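Local coordinates for TagI restriction endonuclease (PDB 6GHS), which probably cleaves DNA that carries 5-methylcytosine or 5-hydroxymethylcytosine, pairing an SRA domain for recognition with an HNH nuclease domain, at residues A[208-213]-A[247-253]; A[258-262]-A[272-276]; A[262-268]-A[295-299]. All blocks are in the same frame, centred on the assembly; numbering follows the deposited sequence.

Contact 1. Residues A[208-213]-A[247-253]; sequences HRCQVC and LCLCPND. With ZN (zinc ion), chain B.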
ATOM      1  N   HIS A 208       0.182   9.069 -17.315  1.00 41.13           N
ATOM      2  CA  HIS A 208       0.394   9.235 -15.880  1.00 40.97           C
ATOM      3  C   HIS A 208       0.106  10.645 -15.307  1.00 40.47           C
ATOM      4  O   HIS A 208       0.682  11.028 -14.292  1.00 39.64           O
ATOM      5  CB  HIS A 208       1.815   8.776 -15.539  1.00 39.03           C
ATOM      6  CG  HIS A 208       2.132   7.408 -16.040  1.00 36.76           C
ATOM      7  ND1 HIS A 208       1.843   6.270 -15.324  1.00 35.94           N
ATOM      8  CD2 HIS A 208       2.702   6.994 -17.192  1.00 35.88           C
ATOM      9  CE1 HIS A 208       2.234   5.210 -16.008  1.00 35.57           C
ATOM     10  NE2 HIS A 208       2.762   5.623 -17.144  1.00 35.85           N
ATOM     11  N   ARG A 209      -0.786  11.402 -15.946  1.00 41.64           N
ATOM     12  CA  ARG A 209      -1.162  12.720 -15.448  1.00 44.20           C
ATOM     13  C   ARG A 209      -2.369  12.543 -14.588  1.00 40.26           C
ATOM     14  O   ARG A 209      -3.327  11.879 -14.985  1.00 38.05           O
ATOM     15  CB  ARG A 209      -1.525  13.686 -16.562  1.00 51.53           C
ATOM     16  CG  ARG A 209      -0.330  14.249 -17.296  1.00 60.86           C
ATOM     17  CD  ARG A 209      -0.751  15.135 -18.465  1.00 70.61           C
ATOM     18  NE  ARG A 209      -0.973  16.519 -18.038  1.00 78.39           N
ATOM     19  CZ  ARG A 209      -0.024  17.455 -17.908  1.00 85.08           C
ATOM     20  NH1 ARG A 209       1.270  17.196 -18.155  1.00 85.80           N
ATOM     21  NH2 ARG A 209      -0.377  18.680 -17.513  1.00 87.53           N
ATOM     22  N   CYS A 210      -2.328  13.159 -13.413  1.00 37.07           N
ATOM     23  CA  CYS A 210      -3.464  13.161 -12.524  1.00 34.24           C
ATOM     24  C   CYS A 210      -4.616  13.885 -13.185  1.00 32.81           C
ATOM     25  O   CYS A 210      -4.465  15.017 -13.669  1.00 31.23           O
ATOM     26  CB  CYS A 210      -3.132  13.850 -11.218  1.00 33.93           C
ATOM     27  SG  CYS A 210      -4.482  13.738 -10.041  1.00 33.56           S
ATOM     28  N   GLN A 211      -5.767  13.223 -13.191  1.00 32.17           N
ATOM     29  CA  GLN A 211      -6.970  13.805 -13.758  1.00 32.05           C
ATOM     30  C   GLN A 211      -7.499  14.992 -12.930  1.00 33.20           C
ATOM     31  O   GLN A 211      -8.284  15.791 -13.425  1.00 35.59           O
ATOM     32  CB  GLN A 211      -8.044  12.734 -13.973  1.00 30.67           C
ATOM     33  CG  GLN A 211      -7.665  11.703 -15.029  1.00 30.11           C
ATOM     34  CD  GLN A 211      -8.802  10.758 -15.402  1.00 30.56           C
ATOM     35  OE1 GLN A 211      -8.690   9.543 -15.224  1.00 30.26           O
ATOM     36  NE2 GLN A 211      -9.898  11.310 -15.937  1.00 29.72           N
ATOM     37  N   VAL A 212      -7.049  15.130 -11.686  1.00 34.57           N
ATOM     38  CA  VAL A 212      -7.489  16.226 -10.823  1.00 34.68           C
ATOM     39  C   VAL A 212      -6.534  17.422 -10.832  1.00 35.78           C
ATOM     40  O   VAL A 212      -6.978  18.531 -11.111  1.00 36.21           O
ATOM     41  CB  VAL A 212      -7.687  15.736  -9.381  1.00 32.91           C
ATOM     42  CG1 VAL A 212      -8.081  16.899  -8.483  1.00 33.10           C
ATOM     43  CG2 VAL A 212      -8.726  14.613  -9.347  1.00 31.72           C
ATOM     44  N   CYS A 213      -5.252  17.192 -10.513  1.00 36.94           N
ATOM     45  CA  CYS A 213      -4.257  18.282 -10.337  1.00 38.53           C
ATOM     46  C   CYS A 213      -3.278  18.454 -11.505  1.00 39.05           C
ATOM     47  O   CYS A 213      -2.455  19.377 -11.500  1.00 39.37           O
ATOM     48  CB  CYS A 213      -3.475  18.123  -9.013  1.00 38.70           C
ATOM     49  SG  CYS A 213      -2.307  16.756  -8.968  1.00 38.39           S
ATOM     50  N   LEU A 247      -9.907   6.210 -12.525  1.00 34.49           N
ATOM     51  CA  LEU A 247      -9.229   7.477 -12.819  1.00 33.60           C
ATOM     52  C   LEU A 247      -7.731   7.333 -12.602  1.00 32.84           C
ATOM     53  O   LEU A 247      -7.306   6.697 -11.641  1.00 35.05           O
ATOM     54  CB  LEU A 247      -9.719   8.589 -11.892  1.00 32.82           C
ATOM     55  CG  LEU A 247     -11.214   8.889 -11.821  1.00 32.60           C
ATOM     56  CD1 LEU A 247     -11.510   9.670 -10.544  1.00 32.92           C
ATOM     57  CD2 LEU A 247     -11.663   9.656 -13.049  1.00 32.44           C
ATOM     58  N   CYS A 248      -6.938   7.936 -13.480  1.00 30.48           N
ATOM     59  CA  CYS A 248      -5.504   8.111 -13.237  1.00 28.82           C
ATOM     60  C   CYS A 248      -5.296   9.317 -12.305  1.00 27.18           C
ATOM     61  O   CYS A 248      -5.691  10.431 -12.634  1.00 26.36           O
ATOM     62  CB  CYS A 248      -4.780   8.332 -14.563  1.00 28.86           C
ATOM     63  SG  CYS A 248      -3.015   8.664 -14.435  1.00 28.17           S
ATOM     64  N   LEU A 249      -4.687   9.080 -11.144  1.00 26.30           N
ATOM     65  CA  LEU A 249      -4.463  10.115 -10.124  1.00 25.77           C
ATOM     66  C   LEU A 249      -3.070  10.069  -9.515  1.00 24.53           C
ATOM     67  O   LEU A 249      -2.466   9.006  -9.436  1.00 24.68           O
ATOM     68  CB  LEU A 249      -5.428   9.932  -8.968  1.00 26.32           C
ATOM     69  CG  LEU A 249      -6.914   9.921  -9.251  1.00 27.39           C
ATOM     70  CD1 LEU A 249      -7.644   9.635  -7.949  1.00 27.79           C
ATOM     71  CD2 LEU A 249      -7.358  11.249  -9.826  1.00 28.09           C
ATOM     72  N   CYS A 250      -2.599  11.212  -9.012  1.00 23.32           N
ATOM     73  CA  CYS A 250      -1.360  11.258  -8.246  1.00 23.05           C
ATOM     74  C   CYS A 250      -1.667  10.651  -6.890  1.00 23.86           C
ATOM     75  O   CYS A 250      -2.837  10.589  -6.498  1.00 25.33           O
ATOM     76  CB  CYS A 250      -0.842  12.684  -8.074  1.00 22.51           C
ATOM     77  SG  CYS A 250      -2.016  13.764  -7.258  1.00 21.76           S
ATOM     78  N   PRO A 251      -0.638  10.185  -6.168  1.00 24.44           N
ATOM     79  CA  PRO A 251      -0.875   9.577  -4.851  1.00 24.98           C
ATOM     80  C   PRO A 251      -1.655  10.420  -3.853  1.00 25.95           C
ATOM     81  O   PRO A 251      -2.477   9.858  -3.143  1.00 25.64           O
ATOM     82  CB  PRO A 251       0.527   9.324  -4.336  1.00 25.08           C
ATOM     83  CG  PRO A 251       1.295   9.043  -5.576  1.00 24.95           C
ATOM     84  CD  PRO A 251       0.727   9.914  -6.651  1.00 24.36           C
ATOM     85  N   ASN A 252      -1.412  11.739  -3.822  1.00 28.28           N
ATOM     86  CA  ASN A 252      -2.133  12.671  -2.917  1.00 29.30           C
ATOM     87  C   ASN A 252      -3.622  12.708  -3.237  1.00 28.45           C
ATOM     88  O   ASN A 252      -4.446  12.550  -2.340  1.00 28.70           O
ATOM     89  CB  ASN A 252      -1.563  14.110  -2.962  1.00 30.31           C
ATOM     90  CG  ASN A 252      -0.207  14.245  -2.275  1.00 30.72           C
ATOM     91  OD1 ASN A 252       0.404  13.265  -1.884  1.00 32.25           O
ATOM     92  ND2 ASN A 252       0.272  15.474  -2.148  1.00 30.59           N
ATOM     93  N   ASP A 253      -3.965  12.893  -4.505  1.00 27.68           N
ATOM     94  CA  ASP A 253      -5.376  12.940  -4.878  1.00 29.06           C
ATOM     95  C   ASP A 253      -6.098  11.604  -4.734  1.00 28.30           C
ATOM     96  O   ASP A 253      -7.278  11.597  -4.391  1.00 28.44           O
ATOM     97  CB  ASP A 253      -5.579  13.538  -6.275  1.00 30.28           C
ATOM     98  CG  ASP A 253      -5.278  15.035  -6.317  1.00 31.23           C
ATOM     99  OD1 ASP A 253      -5.538  15.738  -5.327  1.00 33.28           O
ATOM    100  OD2 ASP A 253      -4.767  15.523  -7.338  1.00 31.69           O
TER
HETATM  101 ZN    ZN B 401      -3.310  15.154  -8.459  1.00 37.16          ZN

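Contact 2. Residues A[258-262]-A[272-276]; sequences DNGAL and NALNG. With NA (sodium ion), chain C.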
ATOM      1  N   ASP A 258     -10.526   8.700  -2.071  1.00 28.75           N
ATOM      2  CA  ASP A 258     -11.022   7.496  -1.353  1.00 29.64           C
ATOM      3  C   ASP A 258     -11.525   7.788   0.078  1.00 29.81           C
ATOM      4  O   ASP A 258     -12.119   6.915   0.699  1.00 29.85           O
ATOM      5  CB  ASP A 258      -9.931   6.400  -1.276  1.00 30.31           C
ATOM      6  CG  ASP A 258      -9.646   5.725  -2.619  1.00 31.16           C
ATOM      7  OD1 ASP A 258     -10.012   6.251  -3.671  1.00 33.27           O
ATOM      8  OD2 ASP A 258      -9.041   4.637  -2.648  1.00 32.24           O
ATOM      9  N   ASN A 259     -11.274   8.988   0.612  1.00 29.74           N
ATOM     10  CA  ASN A 259     -11.688   9.343   1.986  1.00 29.07           C
ATOM     11  C   ASN A 259     -12.449  10.663   2.095  1.00 28.77           C
ATOM     12  O   ASN A 259     -12.103  11.515   2.924  1.00 27.43           O
ATOM     13  CB  ASN A 259     -10.458   9.386   2.874  1.00 28.97           C
ATOM     14  CG  ASN A 259      -9.727   8.084   2.868  1.00 28.75           C
ATOM     15  OD1 ASN A 259     -10.169   7.129   3.492  1.00 28.74           O
ATOM     16  ND2 ASN A 259      -8.628   8.019   2.127  1.00 28.45           N
ATOM     17  N   GLY A 260     -13.471  10.816   1.248  1.00 29.30           N
ATOM     18  CA  GLY A 260     -14.432  11.926   1.311  1.00 30.05           C
ATOM     19  C   GLY A 260     -13.935  13.364   1.184  1.00 30.16           C
ATOM     20  O   GLY A 260     -14.533  14.259   1.790  1.00 29.82           O
ATOM     21  N   ALA A 261     -12.858  13.601   0.429  1.00 29.98           N
ATOM     22  CA  ALA A 261     -12.320  14.973   0.230  1.00 31.13           C
ATOM     23  C   ALA A 261     -12.482  15.539  -1.210  1.00 32.48           C
ATOM     24  O   ALA A 261     -12.159  16.709  -1.477  1.00 32.19           O
ATOM     25  CB  ALA A 261     -10.864  15.017   0.670  1.00 31.11           C
ATOM     26  N   LEU A 262     -12.977  14.700  -2.122  1.00 33.30           N
ATOM     27  CA  LEU A 262     -13.257  15.066  -3.499  1.00 32.44           C
ATOM     28  C   LEU A 262     -14.525  14.336  -3.936  1.00 33.70           C
ATOM     29  O   LEU A 262     -14.775  13.206  -3.516  1.00 34.28           O
ATOM     30  CB  LEU A 262     -12.115  14.620  -4.400  1.00 32.73           C
ATOM     31  CG  LEU A 262     -10.754  15.258  -4.148  1.00 34.26           C
ATOM     32  CD1 LEU A 262      -9.643  14.470  -4.842  1.00 34.18           C
ATOM     33  CD2 LEU A 262     -10.762  16.727  -4.565  1.00 34.58           C
ATOM     34  N   ASN A 272     -14.286  20.059  -3.986  1.00 36.18           N
ATOM     35  CA  ASN A 272     -13.785  19.768  -2.640  1.00 34.62           C
ATOM     36  C   ASN A 272     -14.967  19.443  -1.720  1.00 33.06           C
ATOM     37  O   ASN A 272     -15.714  20.326  -1.311  1.00 32.43           O
ATOM     38  CB  ASN A 272     -12.994  20.967  -2.108  1.00 34.95           C
ATOM     39  CG  ASN A 272     -12.335  20.717  -0.746  1.00 35.97           C
ATOM     40  OD1 ASN A 272     -12.849  20.002   0.120  1.00 34.32           O
ATOM     41  ND2 ASN A 272     -11.187  21.346  -0.550  1.00 37.52           N
ATOM     42  N   ALA A 273     -15.111  18.170  -1.384  1.00 31.71           N
ATOM     43  CA  ALA A 273     -16.186  17.717  -0.515  1.00 31.87           C
ATOM     44  C   ALA A 273     -16.156  18.282   0.920  1.00 31.59           C
ATOM     45  O   ALA A 273     -17.188  18.326   1.582  1.00 32.25           O
ATOM     46  CB  ALA A 273     -16.202  16.198  -0.473  1.00 32.05           C
ATOM     47  N   LEU A 274     -14.997  18.704   1.408  1.00 31.58           N
ATOM     48  CA  LEU A 274     -14.905  19.197   2.775  1.00 32.22           C
ATOM     49  C   LEU A 274     -15.526  20.566   2.931  1.00 33.26           C
ATOM     50  O   LEU A 274     -16.205  20.826   3.924  1.00 34.59           O
ATOM     51  CB  LEU A 274     -13.451  19.253   3.255  1.00 32.60           C
ATOM     52  CG  LEU A 274     -12.629  17.956   3.254  1.00 32.45           C
ATOM     53  CD1 LEU A 274     -11.247  18.207   3.850  1.00 32.51           C
ATOM     54  CD2 LEU A 274     -13.336  16.827   3.986  1.00 32.02           C
ATOM     55  N   ASN A 275     -15.277  21.448   1.971  1.00 34.88           N
ATOM     56  CA  ASN A 275     -15.772  22.824   2.061  1.00 36.80           C
ATOM     57  C   ASN A 275     -16.746  23.237   0.952  1.00 37.41           C
ATOM     58  O   ASN A 275     -17.198  24.380   0.955  1.00 38.94           O
ATOM     59  CB  ASN A 275     -14.596  23.811   2.146  1.00 36.87           C
ATOM     60  CG  ASN A 275     -13.745  23.824   0.898  1.00 36.78           C
ATOM     61  OD1 ASN A 275     -14.162  23.363  -0.155  1.00 38.54           O
ATOM     62  ND2 ASN A 275     -12.544  24.353   1.011  1.00 36.94           N
ATOM     63  N   GLY A 276     -17.050  22.336   0.013  1.00 38.06           N
ATOM     64  CA  GLY A 276     -17.968  22.624  -1.103  1.00 39.07           C
ATOM     65  C   GLY A 276     -17.383  23.358  -2.304  1.00 40.31           C
ATOM     66  O   GLY A 276     -18.018  23.430  -3.362  1.00 38.72           O
TER
HETATM   67 NA    NA C 402      -9.330   2.966  -4.699  1.00 45.75          NA
HETATM   68  O   HOH W   1      -9.955   4.528  -5.853  1.00 45.96           O
HETATM   69  O   HOH W   2      -7.397   2.408  -3.799  1.00 46.58           O
HETATM   70  O   HOH W   3      -7.682   1.574  -6.638  1.00 41.14           O

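Contact 3. Residues A[262-268]-A[295-299]; sequences LYITDDL and IRYHR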
ATOM      1  N   LEU A 262     -12.977  14.700  -2.122  1.00 33.30           N
ATOM      2  CA  LEU A 262     -13.257  15.066  -3.499  1.00 32.44           C
ATOM      3  C   LEU A 262     -14.525  14.336  -3.936  1.00 33.70           C
ATOM      4  O   LEU A 262     -14.775  13.206  -3.516  1.00 34.28           O
ATOM      5  CB  LEU A 262     -12.115  14.620  -4.400  1.00 32.73           C
ATOM      6  CG  LEU A 262     -10.754  15.258  -4.148  1.00 34.26           C
ATOM      7  CD1 LEU A 262      -9.643  14.470  -4.842  1.00 34.18           C
ATOM      8  CD2 LEU A 262     -10.762  16.727  -4.565  1.00 34.58           C
ATOM      9  N   TYR A 263     -15.348  14.999  -4.740  1.00 34.18           N
ATOM     10  CA  TYR A 263     -16.314  14.308  -5.576  1.00 33.75           C
ATOM     11  C   TYR A 263     -16.327  14.982  -6.914  1.00 33.59           C
ATOM     12  O   TYR A 263     -15.778  16.081  -7.082  1.00 29.22           O
ATOM     13  CB  TYR A 263     -17.729  14.250  -4.958  1.00 35.10           C
ATOM     14  CG  TYR A 263     -18.470  15.572  -4.795  1.00 35.15           C
ATOM     15  CD1 TYR A 263     -18.420  16.266  -3.589  1.00 35.08           C
ATOM     16  CD2 TYR A 263     -19.239  16.107  -5.831  1.00 34.97           C
ATOM     17  CE1 TYR A 263     -19.087  17.462  -3.415  1.00 35.98           C
ATOM     18  CE2 TYR A 263     -19.908  17.309  -5.670  1.00 36.27           C
ATOM     19  CZ  TYR A 263     -19.832  17.986  -4.454  1.00 37.05           C
ATOM     20  OH  TYR A 263     -20.494  19.188  -4.250  1.00 38.30           O
ATOM     21  N   ILE A 264     -16.956  14.286  -7.857  1.00 37.15           N
ATOM     22  CA  ILE A 264     -17.105  14.749  -9.225  1.00 39.59           C
ATOM     23  C   ILE A 264     -18.598  14.940  -9.489  1.00 40.10           C
ATOM     24  O   ILE A 264     -19.403  14.116  -9.062  1.00 37.42           O
ATOM     25  CB  ILE A 264     -16.477  13.756 -10.224  1.00 40.46           C
ATOM     26  CG1 ILE A 264     -14.967  13.611  -9.960  1.00 41.94           C
ATOM     27  CG2 ILE A 264     -16.681  14.228 -11.653  1.00 40.70           C
ATOM     28  CD1 ILE A 264     -14.385  12.299 -10.453  1.00 42.07           C
ATOM     29  N   THR A 265     -18.938  16.052 -10.151  1.00 43.00           N
ATOM     30  CA  THR A 265     -20.312  16.369 -10.569  1.00 45.20           C
ATOM     31  C   THR A 265     -20.701  15.598 -11.819  1.00 47.45           C
ATOM     32  O   THR A 265     -19.856  15.004 -12.483  1.00 45.89           O
ATOM     33  CB  THR A 265     -20.485  17.863 -10.911  1.00 45.27           C
ATOM     34  OG1 THR A 265     -19.473  18.254 -11.841  1.00 46.33           O
ATOM     35  CG2 THR A 265     -20.393  18.723  -9.665  1.00 46.34           C
ATOM     36  N   ASP A 266     -21.994  15.618 -12.133  1.00 51.83           N
ATOM     37  CA  ASP A 266     -22.503  15.051 -13.382  1.00 52.86           C
ATOM     38  C   ASP A 266     -21.878  15.739 -14.601  1.00 53.66           C
ATOM     39  O   ASP A 266     -21.642  15.091 -15.627  1.00 55.36           O
ATOM     40  CB  ASP A 266     -24.033  15.164 -13.456  1.00 53.51           C
ATOM     41  CG  ASP A 266     -24.752  14.135 -12.598  1.00 53.84           C
ATOM     42  OD1 ASP A 266     -24.239  12.999 -12.421  1.00 51.06           O
ATOM     43  OD2 ASP A 266     -25.862  14.471 -12.125  1.00 54.47           O
ATOM     44  N   ASP A 267     -21.586  17.035 -14.488  1.00 51.27           N
ATOM     45  CA  ASP A 267     -20.935  17.735 -15.584  1.00 53.76           C
ATOM     46  C   ASP A 267     -19.398  17.707 -15.477  1.00 55.26           C
ATOM     47  O   ASP A 267     -18.727  18.572 -16.037  1.00 63.22           O
ATOM     48  CB  ASP A 267     -21.522  19.155 -15.773  1.00 55.64           C
ATOM     49  CG  ASP A 267     -21.211  20.107 -14.626  1.00 55.79           C
ATOM     50  OD1 ASP A 267     -20.277  20.912 -14.761  1.00 58.71           O
ATOM     51  OD2 ASP A 267     -21.921  20.086 -13.605  1.00 57.77           O
ATOM     52  N   LEU A 268     -18.852  16.698 -14.790  1.00 53.04           N
ATOM     53  CA  LEU A 268     -17.398  16.435 -14.677  1.00 50.85           C
ATOM     54  C   LEU A 268     -16.504  17.563 -14.142  1.00 48.42           C
ATOM     55  O   LEU A 268     -15.391  17.776 -14.625  1.00 46.64           O
ATOM     56  CB  LEU A 268     -16.839  15.868 -15.991  1.00 52.12           C
ATOM     57  CG  LEU A 268     -17.393  14.517 -16.459  1.00 53.83           C
ATOM     58  CD1 LEU A 268     -16.570  14.008 -17.632  1.00 54.52           C
ATOM     59  CD2 LEU A 268     -17.392  13.474 -15.357  1.00 54.77           C
ATOM     60  N   ILE A 295     -19.697   7.490 -11.052  1.00 44.33           N
ATOM     61  CA  ILE A 295     -19.481   8.798 -10.428  1.00 44.74           C
ATOM     62  C   ILE A 295     -20.564   9.095  -9.399  1.00 45.45           C
ATOM     63  O   ILE A 295     -20.257   9.433  -8.264  1.00 45.28           O
ATOM     64  CB  ILE A 295     -19.381   9.937 -11.468  1.00 44.66           C
ATOM     65  CG1 ILE A 295     -18.062   9.781 -12.244  1.00 45.02           C
ATOM     66  CG2 ILE A 295     -19.499  11.312 -10.795  1.00 44.49           C
ATOM     67  CD1 ILE A 295     -17.629  10.989 -13.044  1.00 46.13           C
ATOM     68  N   ARG A 296     -21.821   8.958  -9.802  1.00 48.74           N
ATOM     69  CA  ARG A 296     -22.949   9.146  -8.887  1.00 51.33           C
ATOM     70  C   ARG A 296     -22.847   8.287  -7.643  1.00 47.11           C
ATOM     71  O   ARG A 296     -23.150   8.761  -6.557  1.00 45.41           O
ATOM     72  CB  ARG A 296     -24.286   8.853  -9.576  1.00 58.79           C
ATOM     73  CG  ARG A 296     -24.902  10.059 -10.268  1.00 63.72           C
ATOM     74  CD  ARG A 296     -25.995   9.638 -11.233  1.00 68.81           C
ATOM     75  NE  ARG A 296     -26.142  10.649 -12.276  1.00 72.66           N
ATOM     76  CZ  ARG A 296     -26.312  10.406 -13.575  1.00 74.41           C
ATOM     77  NH1 ARG A 296     -26.364   9.160 -14.060  1.00 74.84           N
ATOM     78  NH2 ARG A 296     -26.424  11.436 -14.408  1.00 74.89           N
ATOM     79  N   TYR A 297     -22.433   7.030  -7.810  1.00 46.41           N
ATOM     80  CA  TYR A 297     -22.280   6.083  -6.681  1.00 45.16           C
ATOM     81  C   TYR A 297     -21.243   6.563  -5.673  1.00 42.47           C
ATOM     82  O   TYR A 297     -21.489   6.562  -4.470  1.00 43.76           O
ATOM     83  CB  TYR A 297     -21.903   4.672  -7.169  1.00 44.52           C
ATOM     84  CG  TYR A 297     -21.983   3.620  -6.090  1.00 44.80           C
ATOM     85  CD1 TYR A 297     -20.964   3.491  -5.139  1.00 46.24           C
ATOM     86  CD2 TYR A 297     -23.084   2.757  -6.000  1.00 46.02           C
ATOM     87  CE1 TYR A 297     -21.030   2.536  -4.128  1.00 47.00           C
ATOM     88  CE2 TYR A 297     -23.166   1.792  -4.991  1.00 47.23           C
ATOM     89  CZ  TYR A 297     -22.132   1.685  -4.055  1.00 48.08           C
ATOM     90  OH  TYR A 297     -22.183   0.739  -3.052  1.00 47.38           O
ATOM     91  N   HIS A 298     -20.089   6.966  -6.180  1.00 39.97           N
ATOM     92  CA  HIS A 298     -19.012   7.491  -5.347  1.00 39.93           C
ATOM     93  C   HIS A 298     -19.435   8.730  -4.588  1.00 38.75           C
ATOM     94  O   HIS A 298     -19.147   8.850  -3.412  1.00 40.48           O
ATOM     95  CB  HIS A 298     -17.787   7.821  -6.209  1.00 39.69           C
ATOM     96  CG  HIS A 298     -16.670   8.478  -5.460  1.00 37.91           C
ATOM     97  ND1 HIS A 298     -16.524   9.845  -5.398  1.00 37.12           N
ATOM     98  CD2 HIS A 298     -15.642   7.955  -4.755  1.00 37.34           C
ATOM     99  CE1 HIS A 298     -15.453  10.137  -4.690  1.00 37.13           C
ATOM    100  NE2 HIS A 298     -14.899   9.007  -4.288  1.00 37.87           N
ATOM    101  N   ARG A 299     -20.091   9.652  -5.280  1.00 38.66           N
ATOM    102  CA  ARG A 299     -20.653  10.859  -4.667  1.00 39.68           C
ATOM    103  C   ARG A 299     -21.596  10.497  -3.504  1.00 39.05           C
ATOM    104  O   ARG A 299     -21.631  11.165  -2.473  1.00 37.50           O
ATOM    105  CB  ARG A 299     -21.405  11.680  -5.728  1.00 40.50           C
ATOM    106  CG  ARG A 299     -21.502  13.159  -5.418  1.00 42.44           C
ATOM    107  CD  ARG A 299     -22.526  13.835  -6.314  1.00 44.46           C
ATOM    108  NE  ARG A 299     -22.143  13.763  -7.726  1.00 45.54           N
ATOM    109  CZ  ARG A 299     -22.958  13.489  -8.750  1.00 47.23           C
ATOM    110  NH1 ARG A 299     -24.253  13.217  -8.579  1.00 48.97           N
ATOM    111  NH2 ARG A 299     -22.460  13.458  -9.980  1.00 47.90           N
TER
HETATM  112  O   HOH W   4     -18.050  11.513  -7.161  1.00 37.21           O

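Contact 1. Residues A[208-213]-A[247-253]
Cys210 SG is shared by four partners: the zinc ion, at 2.4 Å, and three backbone N-H groups. Across the contact Cys250 N points almost straight at it, with 3.3 Å from Cys250 N to Cys210 SG and 165° at the hydrogen; within its own turn Val212 N and Cys213 N donate to the same sulfur. These amides would probably steady negative charge on the sulfur. Such N-H...S bonds to the first cysteine of a Cys-x-x-Cys turn are common in zinc knuckles. With the second ligand pair drawn from the start of a helix, the site is consistent with the treble-clef-like zinc site found in some HNH nucleases. Cys213 SG, Cys250 SG and Asp253 OD2 complete the four ligands, and the aspartate binds through one oxygen alone, with 1.9 Å from Asp253 OD2 to the zinc ion; its OD1 turns instead to a salt bridge with Arg256. Cys250 also caps helix 251-258. Its SG stands between its own N and carbonyl carbon (chi1 58°), from where it can accept from Asp253 N while binding the metal. The knuckle is tied to strand 246-249 by a two-way exchange with Cys248: Gln211 N donates to Cys248 O at 2.8 Å, and Cys248 N returns a bond to Gln211 OE1 at 2.9 Å, reached by a side chain extended beyond CG. Gln211 NE2 goes on to Arg283 O, so both ends of this buried amide are satisfied. Nearby, Asn252 N meets Asn252 OD1 of the second subunit, bringing the capped helix end to the dimer interface. Beside the metal site the branches of two aliphatic side chains cross obliquely, Val212 CG2 lying 3.7 Å from Leu249 CD2.

Contact 2. Residues A[258-262]-A[272-276]
Gly260 and Ala261 meet Ala273 and Leu274 mostly by backbone oxygens laid against aliphatic carbons, a modest junction where the chain leaving helix 251-258 passes a turn between two strands. At the start of the first segment, Asp258 is occupied away from this junction, with its OD2 2.7 Å from a sodium ion. Three waters are also bound to the ion, and one of them donates to Asp258 OD1, so the carboxylate holds the ion directly through one oxygen and by way of water through the other. Asn259 follows as a link between subunits: its ND2 bonds to Val255 O of the helix, its OD1 to Gln98 NE2 of the second subunit. At Gly260 the backbone turns through a positive phi (60°), and its carbonyl comes to the side chains opposite, with 3.4 Å from Gly260 O to Ala273 CB; the Leu274 CD2 branch touches the same oxygen. Ala261 supplies the polar part, a weak bond in which Ala273 N stands 3.3 Å from Ala261 O. The Ala261 methyl lies against Leu274, with 4.3 Å from Ala261 CB to Leu274 CG. Leu262 comes nearest with its backbone N, beside the Ala273 methyl, while its side chain packs on Arg256 and Phe257. What shapes the facing turn is Asn272, whose OD1 accepts from Leu274 N at 2.8 Å in the carbonyl plane, an Asx turn, while Gly276 N closes back on Asn272 O. With CG swung opposite its own N (chi1 -175°), the Asn272 amide lies beside its carbonyl and in line for that amide two residues on. The junction thus sits at the exit of helix 251-258, where the approach to strand 263-264 runs beside the turn joining strands 269-271 and 278-281.

Contact 3. Residues A[262-268]-A[295-299]
Arg299 takes hold of the Ile264 carbonyl side-on, with 3.1 Å from Arg299 NE and 3.3 Å from Arg299 NH2 to Ile264 O, the oxygen lying in the guanidinium plane. A bend in the arginine chain (chi3 -63°) brings its edge round to the backbone, joining strand 263-264 to helix 292-299. The tight side is apolar: Ile295 CD1 meets both Leu268 CD2 and, at 3.7 Å, Ile264 CG2, the isoleucine side chains crossing at about a right angle. Buried polar atoms beside it are served by a water that links Ile264 N, Ile295 O and His298 ND1, while the His298 ring turns its edge to Leu262 O. The solvent side is more open: exposed Asp266 forms salt bridges to two arginines through OD1, a straight one to Arg299 NH2, at 3.1 Å from above the carboxylate plane, and a weak, bent one to Arg296 NE (122°). With an alanine here instead of Arg299, the Ile264 carbonyl would probably lose both of its arginine donors and Asp266 would keep just the weak Arg296 bond. Helix 292-299 packs against strand 263-264, the edge of its three-stranded sheet, while His298 stacks on Phe257 of helix 251-258 and its NE2 bonds to Phe257 O.

In the fold
All three contacts lie on one side of the chain's centre, in and around the HNH nuclease region. Contact 1 closes before the others open; contacts 2 and 3 then interleave and share Leu262. Contact 1 has its centre about 15 Å from the centre of each of the others, while the centres of 2 and 3 are about 11 Å apart. Helix 251-258 connects them, leading from the zinc site toward the sodium-bound aspartate, and Leu262 packs back on Asp253. The zinc-bound core is thus continuous with the three-stranded sheet of strands 263-264, 269-271 and 278-281 and with helix 292-299, while contacts 1 and 2 also reach the second subunit, linking this unit to the dimer.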